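Local coordinates for protein Pab-dependent poly(a)-specific ribonuclease subunit PAN2 (Neurospora crassa, PDB 4CZX) that probably shortens the poly(A) tails of mRNA as catalytic subunit of the PAN2-PAN3 deadenylase, represented here by its N-terminal WD40 propeller domain, at residues Ala34-Asp39 / Ala96-Val101; Ala51-Gly56 / Arg61-Arg66; His108-Asp113 / Val147-Thr152; Glu126-Gly131 / Ser157-Ser162. All blocks are in the same frame, centred on the assembly; numbering follows the deposited sequence.

Contact 1. Residues Ala34-Asp39 / Ala96-Val101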
loop_
_atom_site.group_PDB
_atom_site.type_symbol
_atom_site.label_atom_id
_atom_site.label_comp_id
_atom_site.label_asym_id
_atom_site.label_seq_id
_atom_site.Cartn_x
_atom_site.Cartn_y
_atom_site.Cartn_z
ATOM N N ALA A 34 14.886 -19.550 22.913
ATOM C CA ALA A 34 15.574 -20.847 22.890
ATOM C C ALA A 34 16.884 -20.779 22.124
ATOM O O ALA A 34 16.951 -20.237 21.017
ATOM C CB ALA A 34 14.679 -21.927 22.274
ATOM N N PHE A 35 17.927 -21.342 22.721
ATOM C CA PHE A 35 19.182 -21.572 22.026
ATOM C C PHE A 35 19.018 -22.595 20.915
ATOM O O PHE A 35 18.470 -23.668 21.141
ATOM C CB PHE A 35 20.247 -22.055 23.010
ATOM C CG PHE A 35 20.855 -20.962 23.830
ATOM C CD1 PHE A 35 21.801 -20.112 23.274
ATOM C CD2 PHE A 35 20.500 -20.795 25.161
ATOM C CE1 PHE A 35 22.374 -19.107 24.026
ATOM C CE2 PHE A 35 21.070 -19.796 25.924
ATOM C CZ PHE A 35 22.006 -18.947 25.357
ATOM N N ASP A 36 19.503 -22.263 19.719
ATOM C CA ASP A 36 19.615 -23.230 18.635
ATOM C C ASP A 36 20.628 -24.312 19.020
ATOM O O ASP A 36 21.486 -24.100 19.884
ATOM C CB ASP A 36 20.076 -22.528 17.338
ATOM C CG ASP A 36 19.636 -23.245 16.079
ATOM O OD1 ASP A 36 19.692 -24.494 16.024
ATOM O OD2 ASP A 36 19.242 -22.542 15.124
ATOM N N ASN A 37 20.583 -25.460 18.362
ATOM C CA ASN A 37 21.683 -26.398 18.576
ATOM C C ASN A 37 22.763 -26.315 17.485
ATOM O O ASN A 37 23.647 -27.163 17.423
ATOM C CB ASN A 37 21.166 -27.839 18.724
ATOM C CG ASN A 37 20.247 -28.268 17.602
ATOM O OD1 ASN A 37 20.293 -27.731 16.497
ATOM N ND2 ASN A 37 19.400 -29.255 17.885
ATOM N N GLN A 38 22.711 -25.283 16.641
ATOM C CA GLN A 38 23.817 -25.009 15.730
ATOM C C GLN A 38 23.941 -23.520 15.434
ATOM O O GLN A 38 23.029 -22.727 15.734
ATOM C CB GLN A 38 23.653 -25.778 14.422
ATOM C CG GLN A 38 22.395 -25.411 13.654
ATOM C CD GLN A 38 22.331 -26.074 12.291
ATOM O OE1 GLN A 38 22.646 -25.455 11.273
ATOM N NE2 GLN A 38 21.914 -27.338 12.265
ATOM N N ASP A 39 25.087 -23.156 14.867
ATOM C CA ASP A 39 25.333 -21.824 14.325
ATOM C C ASP A 39 25.349 -20.708 15.372
ATOM O O ASP A 39 25.265 -19.528 15.014
ATOM C CB ASP A 39 24.293 -21.506 13.243
ATOM C CG ASP A 39 24.414 -22.426 12.050
ATOM O OD1 ASP A 39 25.500 -23.013 11.895
ATOM O OD2 ASP A 39 23.446 -22.570 11.278
ATOM N N ALA A 96 11.188 -23.366 8.710
ATOM C CA ALA A 96 11.968 -22.573 7.769
ATOM C C ALA A 96 13.437 -22.834 8.027
ATOM O O ALA A 96 13.815 -23.212 9.133
ATOM C CB ALA A 96 11.652 -21.084 7.915
ATOM N N ALA A 97 14.259 -22.632 7.010
ATOM C CA ALA A 97 15.699 -22.673 7.187
ATOM C C ALA A 97 16.069 -21.492 8.060
ATOM O O ALA A 97 15.283 -20.549 8.191
ATOM C CB ALA A 97 16.417 -22.622 5.832
ATOM N N ARG A 98 17.260 -21.522 8.645
ATOM C CA ARG A 98 17.695 -20.448 9.531
ATOM C C ARG A 98 17.894 -19.132 8.771
ATOM O O ARG A 98 17.876 -18.049 9.367
ATOM C CB ARG A 98 18.972 -20.873 10.264
ATOM C CG ARG A 98 18.704 -21.994 11.266
ATOM C CD ARG A 98 19.969 -22.737 11.711
ATOM N NE ARG A 98 19.630 -23.691 12.774
ATOM C CZ ARG A 98 19.216 -24.936 12.553
ATOM N NH1 ARG A 98 19.122 -25.402 11.307
ATOM N NH2 ARG A 98 18.918 -25.728 13.574
ATOM N N SER A 99 18.072 -19.254 7.455
ATOM C CA SER A 99 18.081 -18.132 6.511
ATOM C C SER A 99 16.762 -17.361 6.442
ATOM O O SER A 99 16.737 -16.180 6.075
ATOM C CB SER A 99 18.400 -18.649 5.117
ATOM O OG SER A 99 17.423 -19.598 4.720
ATOM N N GLY A 100 15.668 -18.047 6.754
ATOM C CA GLY A 100 14.338 -17.498 6.563
ATOM C C GLY A 100 13.617 -18.116 5.369
ATOM O O GLY A 100 12.427 -17.862 5.180
ATOM N N VAL A 101 14.326 -18.928 4.577
ATOM C CA VAL A 101 13.713 -19.633 3.443
ATOM C C VAL A 101 12.672 -20.645 3.921
ATOM O O VAL A 101 12.996 -21.561 4.673
ATOM C CB VAL A 101 14.764 -20.382 2.577
ATOM C CG1 VAL A 101 14.080 -21.266 1.531
ATOM C CG2 VAL A 101 15.720 -19.400 1.909
#
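Arg-98 reaches from a type I turn, Ala-97 to Gly-100, into the loop that follows strand 32-35 and grips the carboxylate of Asp-36 side-on. Its chain is extended from CG to NE (chi3 174°), which carries the guanidinium out to the acid. Arg-98 NE donates to Asp-36 OD2 at 2.6 Å, and Arg-98 NH2 to Asp-36 OD1 at 2.9 Å, the latter on the syn lone pair. Both oxygens lie near the guanidinium plane, and the two bonds form a buried salt bridge that fixes the rotation of the arginine head. Asp-36 OD1 also accepts from Gln-38 N at 3.2 Å, closing an Asx turn. Over one face of the guanidinium lies the Gln-38 amide, its plane only 4° from parallel and its CD 3.3 Å from Arg-98 CZ. This packed centre contrasts with the solvent side, where the exposed Asp-39 sends OD2 to 4.2 Å from Arg-98 NE, well out of the guanidinium plane, offering charge but no bond. A leucine in place of Arg-98 would probably leave the buried Asp-36 carboxylate without its countercharge and the Gln-38 amide without the flat surface it stacks on. Trp-43 of strand 41-45 donates to Asp-36 OD2 and Val-81 O accepts from Arg-98 NH2, tying the contact to the second strand of one propeller blade and to the loop between strands 77-80 and 85-88 of the next.

Contact 2. Residues Ala51-Gly56 / Arg61-Arg66; sequences AGSFIG and RFTAFR
The Phe-62 ring has Ser-53 OG at its edge, near the ring plane, a place set by CG standing anti to the Phe-62 backbone N (chi1 -179°), and the methyl CG2 of its own neighbour Thr-63 on one face. Across the same hairpin, which joins the third and fourth strands of a WD40 blade, the Phe-54 ring meets Arg-61 obliquely, CD2 lying 3.7 Å from Arg-61 CA, while a water sits over one face. Strands 51-55 and 61-66 run antiparallel at 160°. Ala-51 and Phe-65 form a hydrogen-bonded pair, but the register then slips by one in a beta bulge, so that Phe-62 N and not Thr-63 N donates to Ser-53 O. Ile-55 CG1 rests 3.7 Å from Phe-62 CB. A serine in place of Phe-54 would probably uncover the backbone of Arg-61 and take from Tyr-17 the ring it meets edge-to-face. The outer edge of strand 61-66 is covered by a chain of another protein, whose backbone bonds to Ala-64. At the bulge Ser-53 OG comes within 2.8 Å of Thr-63 OG1. On the opposite face, which carries Phe-54, the water donates to Ser-53 O and, at 2.8 Å, to Thr-63 O.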
loop_
_atom_site.group_PDB
_atom_site.type_symbol
_atom_site.label_atom_id
_atom_site.label_comp_id
_atom_site.label_asym_id
_atom_site.label_seq_id
_atom_site.Cartn_x
_atom_site.Cartn_y
_atom_site.Cartn_z
ATOM N N ALA A 51 9.805 -14.103 14.666
ATOM C CA ALA A 51 10.977 -14.828 15.138
ATOM C C ALA A 51 12.211 -14.016 14.805
ATOM O O ALA A 51 12.390 -13.601 13.645
ATOM C CB ALA A 51 11.063 -16.207 14.487
ATOM N N GLY A 52 13.043 -13.755 15.805
ATOM C CA GLY A 52 14.335 -13.131 15.563
ATOM C C GLY A 52 15.469 -14.038 16.018
ATOM O O GLY A 52 15.376 -14.644 17.080
ATOM N N SER A 53 16.530 -14.137 15.214
ATOM C CA SER A 53 17.711 -14.918 15.584
ATOM C C SER A 53 18.916 -14.003 15.776
ATOM O O SER A 53 19.063 -12.988 15.078
ATOM C CB SER A 53 18.021 -15.984 14.529
ATOM O OG SER A 53 18.492 -15.405 13.323
ATOM N N PHE A 54 19.772 -14.374 16.727
ATOM C CA PHE A 54 20.925 -13.565 17.127
ATOM C C PHE A 54 22.173 -14.428 17.356
ATOM O O PHE A 54 22.086 -15.505 17.959
ATOM C CB PHE A 54 20.576 -12.771 18.385
ATOM C CG PHE A 54 19.375 -11.875 18.209
ATOM C CD1 PHE A 54 18.096 -12.348 18.463
ATOM C CD2 PHE A 54 19.529 -10.571 17.762
ATOM C CE1 PHE A 54 16.988 -11.531 18.288
ATOM C CE2 PHE A 54 18.421 -9.744 17.580
ATOM C CZ PHE A 54 17.152 -10.229 17.846
ATOM N N ILE A 55 23.326 -13.950 16.878
ATOM C CA ILE A 55 24.562 -14.743 16.863
ATOM C C ILE A 55 25.493 -14.451 18.017
ATOM O O ILE A 55 25.812 -13.293 18.294
ATOM C CB ILE A 55 25.397 -14.499 15.572
ATOM C CG1 ILE A 55 24.540 -14.630 14.316
ATOM C CG2 ILE A 55 26.608 -15.431 15.521
ATOM C CD1 ILE A 55 25.179 -13.986 13.093
ATOM N N GLY A 56 25.950 -15.511 18.674
ATOM C CA GLY A 56 27.033 -15.393 19.628
ATOM C C GLY A 56 26.629 -14.713 20.912
ATOM O O GLY A 56 25.470 -14.343 21.095
ATOM N N ARG A 61 22.515 -9.404 15.431
ATOM C CA ARG A 61 21.322 -9.780 14.682
ATOM C C ARG A 61 21.642 -10.665 13.473
ATOM O O ARG A 61 22.577 -10.385 12.725
ATOM C CB ARG A 61 20.577 -8.525 14.230
ATOM C CG ARG A 61 19.545 -8.793 13.163
ATOM C CD ARG A 61 19.923 -8.094 11.871
ATOM N NE ARG A 61 19.215 -6.825 11.733
ATOM C CZ ARG A 61 19.427 -5.955 10.750
ATOM N NH1 ARG A 61 20.338 -6.217 9.820
ATOM N NH2 ARG A 61 18.726 -4.827 10.702
ATOM N N PHE A 62 20.868 -11.728 13.267
ATOM C CA PHE A 62 21.097 -12.574 12.093
ATOM C C PHE A 62 19.907 -12.488 11.149
ATOM O O PHE A 62 19.940 -11.730 10.189
ATOM C CB PHE A 62 21.367 -14.035 12.491
ATOM C CG PHE A 62 21.633 -14.942 11.310
ATOM C CD1 PHE A 62 22.561 -14.584 10.343
ATOM C CD2 PHE A 62 20.947 -16.136 11.160
ATOM C CE1 PHE A 62 22.804 -15.400 9.248
ATOM C CE2 PHE A 62 21.187 -16.961 10.062
ATOM C CZ PHE A 62 22.111 -16.587 9.107
ATOM N N THR A 63 18.852 -13.251 11.425
ATOM C CA THR A 63 17.662 -13.205 10.586
ATOM C C THR A 63 16.425 -12.906 11.418
ATOM O O THR A 63 16.446 -13.008 12.646
ATOM C CB THR A 63 17.434 -14.522 9.821
ATOM O OG1 THR A 63 17.424 -15.613 10.748
ATOM C CG2 THR A 63 18.540 -14.749 8.758
ATOM N N ALA A 64 15.346 -12.526 10.745
ATOM C CA ALA A 64 14.093 -12.251 11.437
ATOM C C ALA A 64 12.949 -12.309 10.445
ATOM O O ALA A 64 13.056 -11.780 9.330
ATOM C CB ALA A 64 14.145 -10.894 12.142
ATOM N N PHE A 65 11.865 -12.969 10.843
ATOM C CA PHE A 65 10.709 -13.138 9.966
ATOM C C PHE A 65 9.497 -13.587 10.763
ATOM O O PHE A 65 9.630 -14.227 11.801
ATOM C CB PHE A 65 11.016 -14.140 8.837
ATOM C CG PHE A 65 11.746 -15.379 9.299
ATOM C CD1 PHE A 65 11.047 -16.505 9.715
ATOM C CD2 PHE A 65 13.128 -15.416 9.310
ATOM C CE1 PHE A 65 11.734 -17.664 10.148
ATOM C CE2 PHE A 65 13.818 -16.557 9.761
ATOM C CZ PHE A 65 13.119 -17.680 10.168
ATOM N N ARG A 66 8.314 -13.240 10.274
ATOM C CA ARG A 66 7.088 -13.619 10.950
ATOM C C ARG A 66 6.708 -15.034 10.543
ATOM O O ARG A 66 6.766 -15.382 9.370
ATOM C CB ARG A 66 5.956 -12.635 10.632
ATOM C CG ARG A 66 4.788 -12.794 11.606
ATOM C CD ARG A 66 3.611 -11.826 11.266
ATOM N NE ARG A 66 3.968 -10.412 11.375
ATOM C CZ ARG A 66 4.142 -9.770 12.527
ATOM N NH1 ARG A 66 4.019 -10.427 13.669
ATOM N NH2 ARG A 66 4.450 -8.475 12.541
HETATM O O HOH W 1 17.213 -10.849 14.315
#

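Contact 3. Residues His108-Asp113 / Val147-Thr152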
loop_
_atom_site.group_PDB
_atom_site.type_symbol
_atom_site.label_atom_id
_atom_site.label_comp_id
_atom_site.label_asym_id
_atom_site.label_seq_id
_atom_site.Cartn_x
_atom_site.Cartn_y
_atom_site.Cartn_z
ATOM N N HIS A 108 -3.654 -26.897 10.193
ATOM C CA HIS A 108 -4.654 -27.962 10.260
ATOM C C HIS A 108 -5.875 -27.490 11.058
ATOM O O HIS A 108 -5.732 -26.702 11.997
ATOM C CB HIS A 108 -4.008 -29.204 10.896
ATOM C CG HIS A 108 -4.831 -30.449 10.819
ATOM N ND1 HIS A 108 -5.853 -30.726 11.704
ATOM C CD2 HIS A 108 -4.743 -31.523 10.000
ATOM C CE1 HIS A 108 -6.376 -31.904 11.414
ATOM N NE2 HIS A 108 -5.719 -32.410 10.386
ATOM N N GLU A 109 -7.067 -27.960 10.680
ATOM C CA GLU A 109 -8.308 -27.573 11.357
ATOM C C GLU A 109 -8.313 -27.904 12.845
ATOM O O GLU A 109 -8.968 -27.228 13.623
ATOM C CB GLU A 109 -9.513 -28.243 10.700
ATOM C CG GLU A 109 -9.844 -27.706 9.322
ATOM C CD GLU A 109 -11.104 -28.333 8.741
ATOM O OE1 GLU A 109 -11.837 -29.018 9.496
ATOM O OE2 GLU A 109 -11.355 -28.146 7.527
ATOM N N SER A 110 -7.587 -28.943 13.240
ATOM C CA SER A 110 -7.564 -29.353 14.643
ATOM C C SER A 110 -6.545 -28.555 15.447
ATOM O O SER A 110 -6.379 -28.776 16.645
ATOM C CB SER A 110 -7.267 -30.846 14.761
ATOM O OG SER A 110 -8.325 -31.618 14.213
ATOM N N MET A 111 -5.856 -27.631 14.786
ATOM C CA MET A 111 -4.952 -26.730 15.486
ATOM C C MET A 111 -5.726 -25.497 15.926
ATOM O O MET A 111 -5.797 -24.505 15.202
ATOM C CB MET A 111 -3.763 -26.343 14.595
ATOM C CG MET A 111 -2.928 -27.521 14.176
ATOM S SD MET A 111 -1.638 -27.064 12.995
ATOM C CE MET A 111 -0.727 -28.603 12.874
ATOM N N GLN A 112 -6.315 -25.570 17.121
ATOM C CA GLN A 112 -7.168 -24.493 17.610
ATOM C C GLN A 112 -6.473 -23.632 18.651
ATOM O O GLN A 112 -6.642 -22.414 18.662
ATOM C CB GLN A 112 -8.469 -25.063 18.174
ATOM C CG GLN A 112 -9.429 -25.531 17.087
ATOM C CD GLN A 112 -9.671 -24.461 16.018
ATOM O OE1 GLN A 112 -9.997 -23.310 16.329
ATOM N NE2 GLN A 112 -9.504 -24.839 14.750
ATOM N N ASP A 113 -5.719 -24.262 19.545
ATOM C CA ASP A 113 -4.939 -23.524 20.526
ATOM C C ASP A 113 -3.726 -24.350 20.957
ATOM O O ASP A 113 -3.625 -24.771 22.116
ATOM C CB ASP A 113 -5.800 -23.142 21.735
ATOM C CG ASP A 113 -5.116 -22.126 22.639
ATOM O OD1 ASP A 113 -4.052 -21.600 22.251
ATOM O OD2 ASP A 113 -5.638 -21.844 23.736
ATOM N N VAL A 147 0.418 -36.812 10.189
ATOM C CA VAL A 147 0.301 -38.237 9.884
ATOM C C VAL A 147 -0.680 -38.933 10.821
ATOM O O VAL A 147 -1.121 -40.048 10.560
ATOM C CB VAL A 147 1.665 -38.949 9.970
ATOM C CG1 VAL A 147 2.589 -38.434 8.884
ATOM C CG2 VAL A 147 2.286 -38.749 11.347
ATOM N N LYS A 148 -1.027 -38.263 11.912
ATOM C CA LYS A 148 -1.915 -38.853 12.896
ATOM C C LYS A 148 -2.583 -37.775 13.733
ATOM O O LYS A 148 -1.979 -36.746 14.033
ATOM C CB LYS A 148 -1.133 -39.816 13.791
ATOM C CG LYS A 148 -1.969 -40.835 14.528
ATOM C CD LYS A 148 -1.107 -42.026 14.902
ATOM C CE LYS A 148 -1.952 -43.218 15.326
ATOM N NZ LYS A 148 -1.314 -44.510 14.914
ATOM N N GLU A 149 -3.836 -38.019 14.096
ATOM C CA GLU A 149 -4.553 -37.160 15.027
ATOM C C GLU A 149 -4.959 -37.994 16.234
ATOM O O GLU A 149 -5.476 -39.091 16.066
ATOM C CB GLU A 149 -5.773 -36.537 14.348
ATOM C CG GLU A 149 -6.604 -35.641 15.241
ATOM C CD GLU A 149 -7.621 -34.829 14.460
ATOM O OE1 GLU A 149 -7.476 -34.716 13.221
ATOM O OE2 GLU A 149 -8.567 -34.308 15.086
ATOM N N LEU A 150 -4.709 -37.490 17.442
ATOM C CA LEU A 150 -5.004 -38.248 18.656
ATOM C C LEU A 150 -5.892 -37.481 19.627
ATOM O O LEU A 150 -5.727 -36.280 19.807
ATOM C CB LEU A 150 -3.706 -38.632 19.367
ATOM C CG LEU A 150 -2.678 -39.357 18.501
ATOM C CD1 LEU A 150 -1.288 -39.235 19.101
ATOM C CD2 LEU A 150 -3.080 -40.805 18.351
ATOM N N PRO A 151 -6.832 -38.186 20.269
ATOM C CA PRO A 151 -7.618 -37.580 21.340
ATOM C C PRO A 151 -6.776 -37.430 22.591
ATOM O O PRO A 151 -5.884 -38.249 22.830
ATOM C CB PRO A 151 -8.740 -38.590 21.559
ATOM C CG PRO A 151 -8.107 -39.893 21.225
ATOM C CD PRO A 151 -7.177 -39.604 20.074
ATOM N N THR A 152 -7.039 -36.398 23.379
ATOM C CA THR A 152 -6.427 -36.312 24.696
ATOM C C THR A 152 -7.430 -35.750 25.697
ATOM O O THR A 152 -8.203 -34.841 25.385
ATOM C CB THR A 152 -5.142 -35.455 24.684
ATOM O OG1 THR A 152 -4.572 -35.441 25.999
ATOM C CG2 THR A 152 -5.432 -34.039 24.244
#
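The passage from one propeller blade to the next is made here by loop 108-113, which leads from the outer strand 102-106 to the inner strand 114-119, and its residues Ser-110 and His-108 meet Glu-149 on the outer strand of the blade being entered. The Glu-149 side chain is fully stretched, with CG anti to the backbone N (chi1 179°), and this carries its carboxylate across to the turn. Ser-110 OG donates to Glu-149 OE2 at 2.8 Å, approaching from above the carboxylate plane. The other oxygen, Glu-149 OE1, lies 3.5 Å from His-108 CE1, with ring and carboxylate planes almost perpendicular at 85°. This second meeting is a looser van der Waals approach, oblique to the ring. His-108 ND1 is already used inside the loop, where it accepts a nearly straight bond of 2.9 Å from Ser-110 N; that role is consistent with the ring carrying a proton on NE2. The same bond sets the imidazole against the type I turn from His-108 to Met-111, which is closed by Met-111 N donating to His-108 O. Further along, Gln-112 NE2 bonds to Glu-109 O at 2.7 Å. Lys-135 of the adjacent strand forms a salt bridge with Glu-149 OE2, so this oxygen is held by a hydroxyl and an ammonium together, and the lysine would be expected to favour the ionised carboxylate. Little surface is buried, and this is a small polar contact between an interblade loop and the outermost strand, at the periphery of a WD40 beta-propeller.

Contact 4. Residues Glu126-Gly131 / Ser157-Ser162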
loop_
_atom_site.group_PDB
_atom_site.type_symbol
_atom_site.label_atom_id
_atom_site.label_comp_id
_atom_site.label_asym_id
_atom_site.label_seq_id
_atom_site.Cartn_x
_atom_site.Cartn_y
_atom_site.Cartn_z
ATOM N N GLU A 126 10.076 -36.686 13.524
ATOM C CA GLU A 126 8.667 -36.591 13.904
ATOM C C GLU A 126 8.445 -35.748 15.159
ATOM O O GLU A 126 9.228 -35.800 16.109
ATOM C CB GLU A 126 8.099 -38.000 14.115
ATOM C CG GLU A 126 6.610 -38.076 14.401
ATOM C CD GLU A 126 6.130 -39.504 14.663
ATOM O OE1 GLU A 126 6.181 -39.953 15.830
ATOM O OE2 GLU A 126 5.687 -40.173 13.702
ATOM N N ILE A 127 7.374 -34.963 15.162
ATOM C CA ILE A 127 7.012 -34.219 16.356
ATOM C C ILE A 127 5.577 -34.479 16.794
ATOM O O ILE A 127 4.719 -34.858 15.994
ATOM C CB ILE A 127 7.191 -32.698 16.172
ATOM C CG1 ILE A 127 6.386 -32.195 14.969
ATOM C CG2 ILE A 127 8.658 -32.342 16.064
ATOM C CD1 ILE A 127 6.465 -30.685 14.781
ATOM N N LEU A 128 5.342 -34.278 18.084
ATOM C CA LEU A 128 4.004 -34.302 18.658
ATOM C C LEU A 128 3.616 -32.872 18.993
ATOM O O LEU A 128 4.419 -32.145 19.571
ATOM C CB LEU A 128 3.975 -35.178 19.910
ATOM C CG LEU A 128 2.683 -35.172 20.734
ATOM C CD1 LEU A 128 1.548 -35.885 20.004
ATOM C CD2 LEU A 128 2.932 -35.815 22.110
ATOM N N VAL A 129 2.407 -32.447 18.633
ATOM C CA VAL A 129 1.996 -31.096 18.986
ATOM C C VAL A 129 0.664 -31.177 19.719
ATOM O O VAL A 129 -0.180 -32.023 19.417
ATOM C CB VAL A 129 1.896 -30.138 17.752
ATOM C CG1 VAL A 129 3.193 -30.185 16.907
ATOM C CG2 VAL A 129 0.670 -30.430 16.906
ATOM N N ALA A 130 0.507 -30.314 20.712
ATOM C CA ALA A 130 -0.667 -30.329 21.582
ATOM C C ALA A 130 -0.875 -28.949 22.178
ATOM O O ALA A 130 -0.066 -28.041 21.973
ATOM C CB ALA A 130 -0.506 -31.374 22.691
ATOM N N GLY A 131 -1.963 -28.780 22.920
ATOM C CA GLY A 131 -2.181 -27.519 23.588
ATOM C C GLY A 131 -3.423 -27.534 24.447
ATOM O O GLY A 131 -3.821 -28.572 24.982
ATOM N N SER A 157 0.582 -27.699 28.444
ATOM C CA SER A 157 1.328 -26.450 28.279
ATOM C C SER A 157 2.782 -26.642 27.837
ATOM O O SER A 157 3.382 -25.716 27.289
ATOM C CB SER A 157 1.313 -25.646 29.581
ATOM O OG SER A 157 -0.020 -25.316 29.949
ATOM N N PHE A 158 3.344 -27.817 28.122
ATOM C CA PHE A 158 4.722 -28.172 27.755
ATOM C C PHE A 158 4.800 -29.628 27.337
ATOM O O PHE A 158 4.091 -30.483 27.890
ATOM C CB PHE A 158 5.719 -27.987 28.913
ATOM C CG PHE A 158 5.871 -26.577 29.383
ATOM C CD1 PHE A 158 5.063 -26.088 30.393
ATOM C CD2 PHE A 158 6.849 -25.756 28.855
ATOM C CE1 PHE A 158 5.199 -24.786 30.839
ATOM C CE2 PHE A 158 6.990 -24.455 29.305
ATOM C CZ PHE A 158 6.172 -23.974 30.302
ATOM N N LEU A 159 5.700 -29.895 26.395
ATOM C CA LEU A 159 6.068 -31.244 25.972
ATOM C C LEU A 159 7.572 -31.279 25.764
ATOM O O LEU A 159 8.123 -30.366 25.158
ATOM C CB LEU A 159 5.359 -31.634 24.666
ATOM C CG LEU A 159 3.831 -31.747 24.664
ATOM C CD1 LEU A 159 3.314 -31.888 23.232
ATOM C CD2 LEU A 159 3.416 -32.954 25.483
ATOM N N LYS A 160 8.246 -32.308 26.270
ATOM C CA LYS A 160 9.646 -32.508 25.902
ATOM C C LYS A 160 10.031 -33.977 25.979
ATOM O O LYS A 160 9.723 -34.673 26.952
ATOM C CB LYS A 160 10.584 -31.661 26.777
ATOM C CG LYS A 160 12.074 -31.889 26.459
ATOM C CD LYS A 160 12.960 -30.736 26.927
ATOM C CE LYS A 160 14.454 -31.059 26.748
ATOM N NZ LYS A 160 15.319 -29.892 27.114
ATOM N N MET A 161 10.706 -34.431 24.928
ATOM C CA MET A 161 11.188 -35.791 24.822
ATOM C C MET A 161 12.570 -35.944 25.437
ATOM O O MET A 161 13.486 -35.205 25.097
ATOM C CB MET A 161 11.225 -36.206 23.344
ATOM C CG MET A 161 11.817 -37.570 23.093
ATOM S SD MET A 161 10.902 -38.921 23.864
ATOM C CE MET A 161 11.936 -40.308 23.356
ATOM N N SER A 162 12.705 -36.884 26.362
ATOM C CA SER A 162 14.018 -37.308 26.834
ATOM C C SER A 162 14.056 -38.816 26.735
ATOM O O SER A 162 14.281 -39.367 25.656
ATOM C CB SER A 162 14.293 -36.838 28.266
ATOM O OG SER A 162 13.215 -37.146 29.143
#
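Packing between two successive blades of the WD40 propeller brings Leu-159, on the inner strand of one blade, against Leu-128 and Ala-130, on the second strand of the blade before it. The strands, 126-131 and 158-161, belong to different sheets and face each other without pairing: their axes come no closer than 7.9 Å and run antiparallel at 161°. The space is spanned by a single branch, the methyl CD1 of Leu-159. Leu-159 CG stands anti to the carbonyl carbon (chi1 -64°), and the branch points across to strand 126-131. There Leu-159 CD1 touches Ala-130 CB at 3.9 Å and lies 4.1 Å from Leu-128 CD2; the two leucine side chains cross at about a right angle. Leu-128 and Ala-130, two residues apart, both turn their CB toward the neighbouring blade, whereas Val-129 between them turns away. All four touching residues are buried. Leu-159 is also touched by Ile-165 and Ala-167 of strand 165-169 in its own blade and by Ser-118 of strand 114-119 in the blade before. The methyl meets backbone as well as side chains, for Leu-159 CD1 lies 3.8 Å from the carbonyl oxygen Leu-128 O.

In the fold
All four contacts belong to the N-terminal WD40 propeller, and none lies in the exonuclease domain, which this construct lacks. Contacts 1 and 2 adjoin, their centres 8 Å apart: Arg-98 O and Thr-63 OG1, 2.8 Å apart, make a probable hydrogen bond, so the turn of contact 1 rests on the hairpin of contact 2. Contacts 3 and 4, centres 13 Å apart, are linked by the chain as it leaves strand 145-151 for strand 156-161. The pairs stand apart, contacts 1 and 4 being about 19 Å between centres. Contacts 1 and 4 bridge successive blades, contact 3 ties an interblade loop to the outermost strand of the blade it enters, and contact 2 joins strands within one.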